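Local coordinates for UDP-glucose 4-epimerase (PDB 7K3P), which interconverts UDP-glucose and UDP-galactose by inverting the sugar at C4 with bound NAD, and probably acts on their N-acetylated counterparts too, at residues Phe245-Ile251 and Asn271-Gly275; Thr240-Asp244 and Asp306-Ser312; Leu212-Ala217 and Val283-Met287. The protein carries 2 engineered substitutions. One frame throughout, in Å; residues are numbered along the deposited sequence.

Contact 1. Residues Phe245-Ile251 and Asn271-Gly275; sequences FIHVDDI and NVGYG
The phenol of Tyr-274 reaches across to the turn where strand 242-246 gives way to helix 248-261, and its hydroxyl is held there from two directions. Its OH donates to OD2 of Asp-250 over 2.6 Å, using the anti lone pair of that oxygen, and accepts from the backbone N of His-247 at 3.0 Å with an N-H...O angle of 162°. A tyrosine suits this place because one buried oxygen both gives and takes. OD2 lies near the ring plane, at the edge, while the carboxylate itself stands almost perpendicular to the ring, the planes 89° apart. Tyr-274 CG lies beside its own backbone N, opposite the carbonyl carbon (chi1 -61°), which brings the ring alongside Ile-246, whose CG1 lies 3.8 Å from CZ. Near the root of the ring, a water accepts from Tyr-274 N and donates to Phe-245 O.

The aliphatic part is built from branched residues. CG1 of Val-272 is shared by two isoleucine ends: CD1 of Ile-246 and CD1 of Ile-251 each come within 3.8 Å of it, and both side chains cross the valine at about a right angle. His-247 opens the helix as its N-cap, ND1 accepting from Asp-249 N at 2.9 Å, while the carbonyl of His-247 takes the amides of Asp-250 and Ile-251.

The loop after strand 268-271 is thus fastened to the strand-to-helix turn, with the side chain of Ile-246 about 7 Å from the bound NAD. Asp-250 is also gripped by the backbone N atoms of Lys-326 and Tyr-327. Ile-251 leans on Ile-28 of helix 27-37, Tyr-274 and His-247 meet Ile-333 of helix 330-343, and the ring of Phe-245 packs on helix 212-220.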
loop_
_atom_site.group_PDB
_atom_site.type_symbol
_atom_site.label_atom_id
_atom_site.label_comp_id
_atom_site.label_asym_id
_atom_site.label_seq_id
_atom_site.Cartn_x
_atom_site.Cartn_y
_atom_site.Cartn_z
ATOM N N PHE A 245 21.868 -2.757 -16.124
ATOM C CA PHE A 245 22.677 -2.594 -14.909
ATOM C C PHE A 245 23.173 -1.156 -14.815
ATOM O O PHE A 245 23.254 -0.457 -15.828
ATOM C CB PHE A 245 23.873 -3.548 -14.931
ATOM C CG PHE A 245 23.496 -4.959 -15.227
ATOM C CD1 PHE A 245 23.028 -5.790 -14.213
ATOM C CD2 PHE A 245 23.579 -5.453 -16.522
ATOM C CE1 PHE A 245 22.654 -7.094 -14.486
ATOM C CE2 PHE A 245 23.211 -6.756 -16.804
ATOM C CZ PHE A 245 22.747 -7.582 -15.780
ATOM N N ILE A 246 23.508 -0.701 -13.610
ATOM C CA ILE A 246 23.961 0.679 -13.466
ATOM C C ILE A 246 25.069 0.829 -12.422
ATOM O O ILE A 246 25.094 0.114 -11.406
ATOM C CB ILE A 246 22.786 1.637 -13.175
ATOM C CG1 ILE A 246 23.223 3.089 -13.362
ATOM C CG2 ILE A 246 22.213 1.388 -11.759
ATOM C CD1 ILE A 246 22.051 4.045 -13.508
ATOM N N HIS A 247 25.995 1.748 -12.687
ATOM C CA HIS A 247 27.101 2.008 -11.767
ATOM C C HIS A 247 26.579 2.753 -10.533
ATOM O O HIS A 247 25.744 3.641 -10.652
ATOM C CB HIS A 247 28.191 2.829 -12.467
ATOM C CG HIS A 247 29.463 2.923 -11.689
ATOM N ND1 HIS A 247 29.642 3.823 -10.660
ATOM C CD2 HIS A 247 30.620 2.227 -11.786
ATOM C CE1 HIS A 247 30.855 3.679 -10.157
ATOM N NE2 HIS A 247 31.467 2.716 -10.819
ATOM N N VAL A 248 27.072 2.390 -9.351
ATOM C CA VAL A 248 26.573 3.006 -8.115
ATOM C C VAL A 248 26.713 4.533 -8.119
ATOM O O VAL A 248 25.888 5.237 -7.529
ATOM C CB VAL A 248 27.228 2.394 -6.849
ATOM C CG1 VAL A 248 28.741 2.641 -6.843
ATOM C CG2 VAL A 248 26.585 2.965 -5.582
ATOM N N ASP A 249 27.735 5.056 -8.796
ATOM C CA ASP A 249 27.945 6.506 -8.791
ATOM C C ASP A 249 27.031 7.221 -9.787
ATOM O O ASP A 249 26.774 8.419 -9.651
ATOM C CB ASP A 249 29.432 6.861 -9.021
ATOM C CG ASP A 249 30.293 6.625 -7.778
ATOM O OD1 ASP A 249 29.876 7.040 -6.671
ATOM O OD2 ASP A 249 31.375 6.007 -7.905
ATOM N N ASP A 250 26.534 6.474 -10.776
ATOM C CA ASP A 250 25.604 7.012 -11.775
ATOM C C ASP A 250 24.162 7.034 -11.279
ATOM O O ASP A 250 23.384 7.951 -11.594
ATOM C CB ASP A 250 25.687 6.198 -13.075
ATOM C CG ASP A 250 26.943 6.506 -13.883
ATOM O OD1 ASP A 250 27.454 7.638 -13.764
ATOM O OD2 ASP A 250 27.416 5.619 -14.634
ATOM N N ILE A 251 23.771 6.001 -10.538
ATOM C CA ILE A 251 22.452 6.070 -9.901
ATOM C C ILE A 251 22.536 7.137 -8.799
ATOM O O ILE A 251 21.588 7.886 -8.576
ATOM C CB ILE A 251 21.974 4.694 -9.361
ATOM C CG1 ILE A 251 20.617 4.823 -8.664
ATOM C CG2 ILE A 251 23.012 4.070 -8.439
ATOM C CD1 ILE A 251 19.549 5.417 -9.559
ATOM N N ASN A 271 12.570 6.653 -14.877
ATOM C CA ASN A 271 13.498 5.541 -14.920
ATOM C C ASN A 271 14.905 6.121 -14.892
ATOM O O ASN A 271 15.166 7.152 -15.523
ATOM C CB ASN A 271 13.336 4.748 -16.220
ATOM C CG ASN A 271 12.065 3.933 -16.261
ATOM O OD1 ASN A 271 11.577 3.458 -15.227
ATOM N ND2 ASN A 271 11.520 3.750 -17.470
ATOM N N VAL A 272 15.822 5.446 -14.208
ATOM C CA VAL A 272 17.231 5.790 -14.315
ATOM C C VAL A 272 17.956 4.631 -14.966
ATOM O O VAL A 272 17.962 3.518 -14.430
ATOM C CB VAL A 272 17.875 6.069 -12.950
ATOM C CG1 VAL A 272 19.289 6.608 -13.148
ATOM C CG2 VAL A 272 17.022 7.069 -12.149
ATOM N N GLY A 273 18.581 4.886 -16.118
ATOM C CA GLY A 273 19.306 3.839 -16.823
ATOM C C GLY A 273 20.100 4.401 -17.997
ATOM O O GLY A 273 19.918 5.572 -18.374
ATOM N N TYR A 274 20.965 3.570 -18.579
ATOM C CA TYR A 274 21.816 4.008 -19.684
ATOM C C TYR A 274 21.085 4.051 -21.038
ATOM O O TYR A 274 21.645 4.547 -22.032
ATOM C CB TYR A 274 23.078 3.139 -19.775
ATOM C CG TYR A 274 23.964 3.180 -18.551
ATOM C CD1 TYR A 274 24.262 4.389 -17.917
ATOM C CD2 TYR A 274 24.505 2.010 -18.024
ATOM C CE1 TYR A 274 25.082 4.429 -16.794
ATOM C CE2 TYR A 274 25.327 2.039 -16.900
ATOM C CZ TYR A 274 25.608 3.252 -16.291
ATOM O OH TYR A 274 26.421 3.283 -15.182
ATOM N N GLY A 275 19.843 3.558 -21.079
ATOM C CA GLY A 275 19.050 3.544 -22.307
ATOM C C GLY A 275 19.400 2.374 -23.223
ATOM O O GLY A 275 18.885 2.258 -24.345
HETATM O O HOH W 1 21.354 1.137 -16.958
#

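Contact 2. Residues Thr240-Asp244 and Asp306-Ser312; sequences TCIRD and DPSVLIS. With ACT (acetate ion), chain G.
Arg-243 and Pro-307 meet where strand 242-246 runs parallel to strand 309-312 in the mixed sheet, strand 149-150 lying on the other flank of 309-312. From CB the arginine chain bends at chi2 (-61°), which turns it back and across, toward the loop 306-308 that precedes the partner strand. CD passes 3.9 Å from Leu-310 CB, and that same CB lies over one face of the guanidinium, near its border. NE donates to OXT of an acetate, probably from the crystallisation liquor, while NH2 donates to the other acetate oxygen. At the far end NH1 and NH2 converge on one atom, the carbonyl O of Pro-307, NH2 from 2.8 Å. NH1 also turns back to O of Ile-242, 2.9 Å away, so the flat group is fixed by partners around its edge.

The backbone ladder runs beside it. Ile-242 N donates to Ser-308 O at 2.8 Å (174°), and Leu-310 N returns a bond to Ile-242 O, reaching it from the opposite face to NH1. On the other side of the sheet Ile-242 and Val-309 run alongside each other in one direction, beta-branched residues well suited to a strand. Farther on, direct pairing yields to a water that accepts from Asp-244 N and donates to Leu-310 O. Asp-244 resumes the link: OD2 takes Ser-312 N at 2.8 Å from above the carboxylate plane, and a second water joins OD2 to Ser-312 O.

Both charged side chains thus complete backbone bonding at the two ends of a short pairing. The guanidinium shares its donors between Pro-307 O, Ile-242 O and the acetate, consistent with an arginine that remains positively charged.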
loop_
_atom_site.group_PDB
_atom_site.type_symbol
_atom_site.label_atom_id
_atom_site.label_comp_id
_atom_site.label_asym_id
_atom_site.label_seq_id
_atom_site.Cartn_x
_atom_site.Cartn_y
_atom_site.Cartn_z
ATOM N N THR A 240 22.572 -13.900 -26.549
ATOM C CA THR A 240 22.307 -14.041 -25.115
ATOM C C THR A 240 21.393 -12.921 -24.603
ATOM O O THR A 240 21.153 -11.937 -25.312
ATOM C CB THR A 240 23.601 -14.109 -24.270
ATOM O OG1 THR A 240 24.325 -12.873 -24.365
ATOM C CG2 THR A 240 24.491 -15.261 -24.738
ATOM N N CYS A 241 20.874 -13.084 -23.384
ATOM C CA CYS A 241 19.932 -12.121 -22.813
ATOM C C CYS A 241 20.565 -10.742 -22.588
ATOM O O CYS A 241 21.738 -10.634 -22.242
ATOM C CB CYS A 241 19.344 -12.656 -21.489
ATOM S SG CYS A 241 18.061 -13.927 -21.771
ATOM N N ILE A 242 19.765 -9.698 -22.790
ATOM C CA ILE A 242 20.190 -8.329 -22.541
ATOM C C ILE A 242 19.455 -7.772 -21.313
ATOM O O ILE A 242 18.222 -7.789 -21.242
ATOM C CB ILE A 242 19.930 -7.435 -23.776
ATOM C CG1 ILE A 242 20.828 -7.890 -24.938
ATOM C CG2 ILE A 242 20.183 -5.961 -23.436
ATOM C CD1 ILE A 242 20.593 -7.159 -26.245
ATOM N N ARG A 243 20.219 -7.296 -20.337
ATOM C CA ARG A 243 19.622 -6.742 -19.124
ATOM C C ARG A 243 20.234 -5.394 -18.764
ATOM O O ARG A 243 21.258 -4.999 -19.320
ATOM C CB ARG A 243 19.766 -7.717 -17.948
ATOM C CG ARG A 243 18.954 -8.998 -18.122
ATOM C CD ARG A 243 17.467 -8.688 -18.223
ATOM N NE ARG A 243 16.649 -9.903 -18.227
ATOM C CZ ARG A 243 16.304 -10.583 -19.319
ATOM N NH1 ARG A 243 16.712 -10.186 -20.518
ATOM N NH2 ARG A 243 15.543 -11.671 -19.212
ATOM N N ASP A 244 19.618 -4.732 -17.790
ATOM C CA ASP A 244 19.904 -3.354 -17.454
ATOM C C ASP A 244 20.653 -3.307 -16.109
ATOM O O ASP A 244 20.153 -3.806 -15.084
ATOM C CB ASP A 244 18.562 -2.618 -17.389
ATOM C CG ASP A 244 18.710 -1.117 -17.316
ATOM O OD1 ASP A 244 19.403 -0.632 -16.395
ATOM O OD2 ASP A 244 18.110 -0.429 -18.175
ATOM N N ASP A 306 11.761 -16.365 -19.975
ATOM C CA ASP A 306 12.751 -15.280 -19.936
ATOM C C ASP A 306 12.694 -14.415 -21.193
ATOM O O ASP A 306 12.883 -14.916 -22.303
ATOM C CB ASP A 306 14.171 -15.834 -19.795
ATOM C CG ASP A 306 14.568 -16.088 -18.356
ATOM O OD1 ASP A 306 13.832 -15.673 -17.435
ATOM O OD2 ASP A 306 15.641 -16.700 -18.153
ATOM N N PRO A 307 12.459 -13.103 -21.029
ATOM C CA PRO A 307 12.521 -12.249 -22.221
ATOM C C PRO A 307 13.971 -12.112 -22.715
ATOM O O PRO A 307 14.913 -12.169 -21.910
ATOM C CB PRO A 307 11.982 -10.901 -21.718
ATOM C CG PRO A 307 12.279 -10.901 -20.238
ATOM C CD PRO A 307 12.157 -12.346 -19.795
ATOM N N SER A 308 14.161 -11.960 -24.021
ATOM C CA SER A 308 15.510 -11.766 -24.539
ATOM C C SER A 308 16.071 -10.401 -24.087
ATOM O O SER A 308 17.277 -10.250 -23.861
ATOM C CB SER A 308 15.526 -11.881 -26.069
ATOM O OG SER A 308 14.645 -10.935 -26.649
ATOM N N VAL A 309 15.182 -9.420 -23.951
ATOM C CA VAL A 309 15.567 -8.043 -23.615
ATOM C C VAL A 309 14.634 -7.457 -22.548
ATOM O O VAL A 309 13.403 -7.553 -22.660
ATOM C CB VAL A 309 15.550 -7.128 -24.867
ATOM C CG1 VAL A 309 15.987 -5.700 -24.515
ATOM C CG2 VAL A 309 16.458 -7.690 -25.951
ATOM N N LEU A 310 15.229 -6.866 -21.513
ATOM C CA LEU A 310 14.467 -6.150 -20.488
ATOM C C LEU A 310 15.340 -5.007 -19.950
ATOM O O LEU A 310 16.292 -5.240 -19.202
ATOM C CB LEU A 310 14.076 -7.099 -19.347
ATOM C CG LEU A 310 13.427 -6.457 -18.120
ATOM C CD1 LEU A 310 12.189 -5.722 -18.544
ATOM C CD2 LEU A 310 13.088 -7.498 -17.057
ATOM N N ILE A 311 15.026 -3.774 -20.342
ATOM C CA ILE A 311 15.815 -2.622 -19.898
ATOM C C ILE A 311 14.893 -1.434 -19.661
ATOM O O ILE A 311 13.739 -1.437 -20.113
ATOM C CB ILE A 311 16.890 -2.229 -20.946
ATOM C CG1 ILE A 311 16.232 -1.641 -22.193
ATOM C CG2 ILE A 311 17.749 -3.429 -21.309
ATOM C CD1 ILE A 311 17.252 -1.072 -23.197
ATOM N N SER A 312 15.400 -0.418 -18.964
ATOM C CA SER A 312 14.625 0.796 -18.743
ATOM C C SER A 312 14.680 1.665 -19.993
ATOM O O SER A 312 15.729 1.751 -20.647
ATOM C CB SER A 312 15.196 1.613 -17.574
ATOM O OG SER A 312 15.213 0.884 -16.349
HETATM C C ACT G . 14.768 -11.887 -15.975
HETATM O O ACT G . 14.567 -12.909 -16.688
HETATM O OXT ACT G . 15.926 -11.399 -15.966
HETATM C CH3 ACT G . 13.678 -11.280 -15.147
HETATM O O HOH W 2 17.371 0.924 -14.911
HETATM O O HOH W 3 17.065 -5.667 -16.603
HETATM O O HOH W 4 18.205 1.908 -19.615
#

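Contact 3. Residues Leu212-Ala217 and Val283-Met287; sequences LIKVAA and VIEAM
Two helices pack here mainly through apolar side chains, helix 212-220 against helix 280-291, in the smaller, C-terminal part of this epimerase. The short axes run 9.9 Å apart at closest and cross at -39°, without a hydrogen bond between them. Leu-212 and Val-283 meet end to end, and the fit is tight, CD2 of the leucine lying 3.4 Å from CG2 of the valine. The other methyl, CG1 of Val-283, stands 3.9 Å from Ala-216 CB and also borders CG1 of Ile-213. One turn on, Met-287 uses its flexibility: bends at chi2 (62°) and chi3 (68°) curl its end across the alanines, bringing CE 4.0 Å from Ala-217 CB while CG lies near Ala-216 O. Small alanines suit this place because they let the long thioether lie close to the facing backbone.

Other elements close in around the pair. Phe-245 of strand 242-246 covers Leu-212 and Ile-213, and helix 330-343 receives Ile-213 on Ile-333 and Ala-337, and Met-287 on Cys-334. Leu-227 of strand 226-230 meets both Ala-216 and Ile-284.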
loop_
_atom_site.group_PDB
_atom_site.type_symbol
_atom_site.label_atom_id
_atom_site.label_comp_id
_atom_site.label_asym_id
_atom_site.label_seq_id
_atom_site.Cartn_x
_atom_site.Cartn_y
_atom_site.Cartn_z
ATOM N N LEU A 212 22.588 -10.755 -13.141
ATOM C CA LEU A 212 23.750 -11.267 -13.887
ATOM C C LEU A 212 25.113 -10.738 -13.411
ATOM O O LEU A 212 26.067 -11.503 -13.265
ATOM C CB LEU A 212 23.583 -11.001 -15.382
ATOM C CG LEU A 212 24.878 -11.116 -16.198
ATOM C CD1 LEU A 212 25.362 -12.555 -16.278
ATOM C CD2 LEU A 212 24.702 -10.527 -17.583
ATOM N N ILE A 213 25.211 -9.434 -13.173
ATOM C CA ILE A 213 26.472 -8.874 -12.689
ATOM C C ILE A 213 26.837 -9.400 -11.292
ATOM O O ILE A 213 28.000 -9.720 -11.024
ATOM C CB ILE A 213 26.462 -7.346 -12.701
ATOM C CG1 ILE A 213 26.247 -6.846 -14.128
ATOM C CG2 ILE A 213 27.770 -6.802 -12.161
ATOM C CD1 ILE A 213 26.964 -5.536 -14.434
ATOM N N LYS A 214 25.845 -9.496 -10.409
ATOM C CA LYS A 214 26.084 -10.038 -9.070
ATOM C C LYS A 214 26.605 -11.481 -9.165
ATOM O O LYS A 214 27.606 -11.833 -8.540
ATOM C CB LYS A 214 24.812 -9.959 -8.217
ATOM C CG LYS A 214 24.963 -10.477 -6.782
ATOM C CD LYS A 214 25.948 -9.638 -5.970
ATOM C CE LYS A 214 25.900 -9.998 -4.484
ATOM N NZ LYS A 214 26.867 -9.175 -3.691
ATOM N N VAL A 215 25.940 -12.302 -9.971
ATOM C CA VAL A 215 26.351 -13.694 -10.164
ATOM C C VAL A 215 27.764 -13.788 -10.757
ATOM O O VAL A 215 28.602 -14.571 -10.298
ATOM C CB VAL A 215 25.353 -14.437 -11.081
ATOM C CG1 VAL A 215 25.917 -15.778 -11.530
ATOM C CG2 VAL A 215 24.025 -14.621 -10.380
ATOM N N ALA A 216 28.022 -12.984 -11.781
ATOM C CA ALA A 216 29.342 -12.944 -12.402
ATOM C C ALA A 216 30.414 -12.568 -11.372
ATOM O O ALA A 216 31.472 -13.187 -11.315
ATOM C CB ALA A 216 29.348 -11.970 -13.569
ATOM N N ALA A 217 30.126 -11.551 -10.565
ATOM C CA ALA A 217 31.016 -11.122 -9.489
ATOM C C ALA A 217 31.229 -12.224 -8.445
ATOM O O ALA A 217 32.361 -12.444 -7.972
ATOM C CB ALA A 217 30.479 -9.848 -8.824
ATOM N N VAL A 283 28.942 -9.350 -20.176
ATOM C CA VAL A 283 29.237 -9.282 -18.753
ATOM C C VAL A 283 30.259 -10.342 -18.338
ATOM O O VAL A 283 31.159 -10.078 -17.535
ATOM C CB VAL A 283 27.946 -9.408 -17.903
ATOM C CG1 VAL A 283 28.285 -9.580 -16.437
ATOM C CG2 VAL A 283 27.056 -8.173 -18.120
ATOM N N ILE A 284 30.128 -11.541 -18.889
ATOM C CA ILE A 284 31.087 -12.600 -18.580
ATOM C C ILE A 284 32.489 -12.212 -19.043
ATOM O O ILE A 284 33.445 -12.258 -18.257
ATOM C CB ILE A 284 30.664 -13.939 -19.203
ATOM C CG1 ILE A 284 29.459 -14.501 -18.442
ATOM C CG2 ILE A 284 31.830 -14.925 -19.180
ATOM C CD1 ILE A 284 28.707 -15.586 -19.185
ATOM N N GLU A 285 32.607 -11.808 -20.308
ATOM C CA GLU A 285 33.897 -11.377 -20.858
ATOM C C GLU A 285 34.508 -10.242 -20.025
ATOM O O GLU A 285 35.660 -10.325 -19.597
ATOM C CB GLU A 285 33.757 -10.951 -22.328
ATOM C CG GLU A 285 35.095 -10.894 -23.098
ATOM C CD GLU A 285 34.992 -10.198 -24.464
ATOM O OE1 GLU A 285 35.579 -9.103 -24.624
ATOM O OE2 GLU A 285 34.339 -10.747 -25.380
ATOM N N ALA A 286 33.725 -9.190 -19.787
ATOM C CA ALA A 286 34.173 -8.071 -18.961
ATOM C C ALA A 286 34.578 -8.488 -17.541
ATOM O O ALA A 286 35.625 -8.075 -17.046
ATOM C CB ALA A 286 33.108 -6.978 -18.917
ATOM N N MET A 287 33.758 -9.293 -16.873
ATOM C CA MET A 287 34.093 -9.698 -15.507
ATOM C C MET A 287 35.391 -10.505 -15.463
ATOM O O MET A 287 36.225 -10.311 -14.563
ATOM C CB MET A 287 32.955 -10.494 -14.861
ATOM C CG MET A 287 33.188 -10.781 -13.378
ATOM S SD MET A 287 33.298 -9.270 -12.364
ATOM C CE MET A 287 31.602 -8.665 -12.488
#

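Strand 242-246 connects all three contacts: contact 2 uses its beginning, contact 1 its end, and the strand packs on helix 212-220 of contact 3. Contacts 1 and 3 are buried, whereas contact 2 is only partly so, and its chemistry follows: backbone ladder, waters and an arginine bonded to backbone carbonyls, against apolar helix packing in contact 3. Contact 1, nearest the centre of the chain, mixes the two, with a few buried polar atoms set among branched aliphatics. Contacts 1 and 2 also touch directly, Asn-271 CB packing on Ser-312 CB, while contacts 2 and 3 stay about 6 Å apart at their nearest atoms.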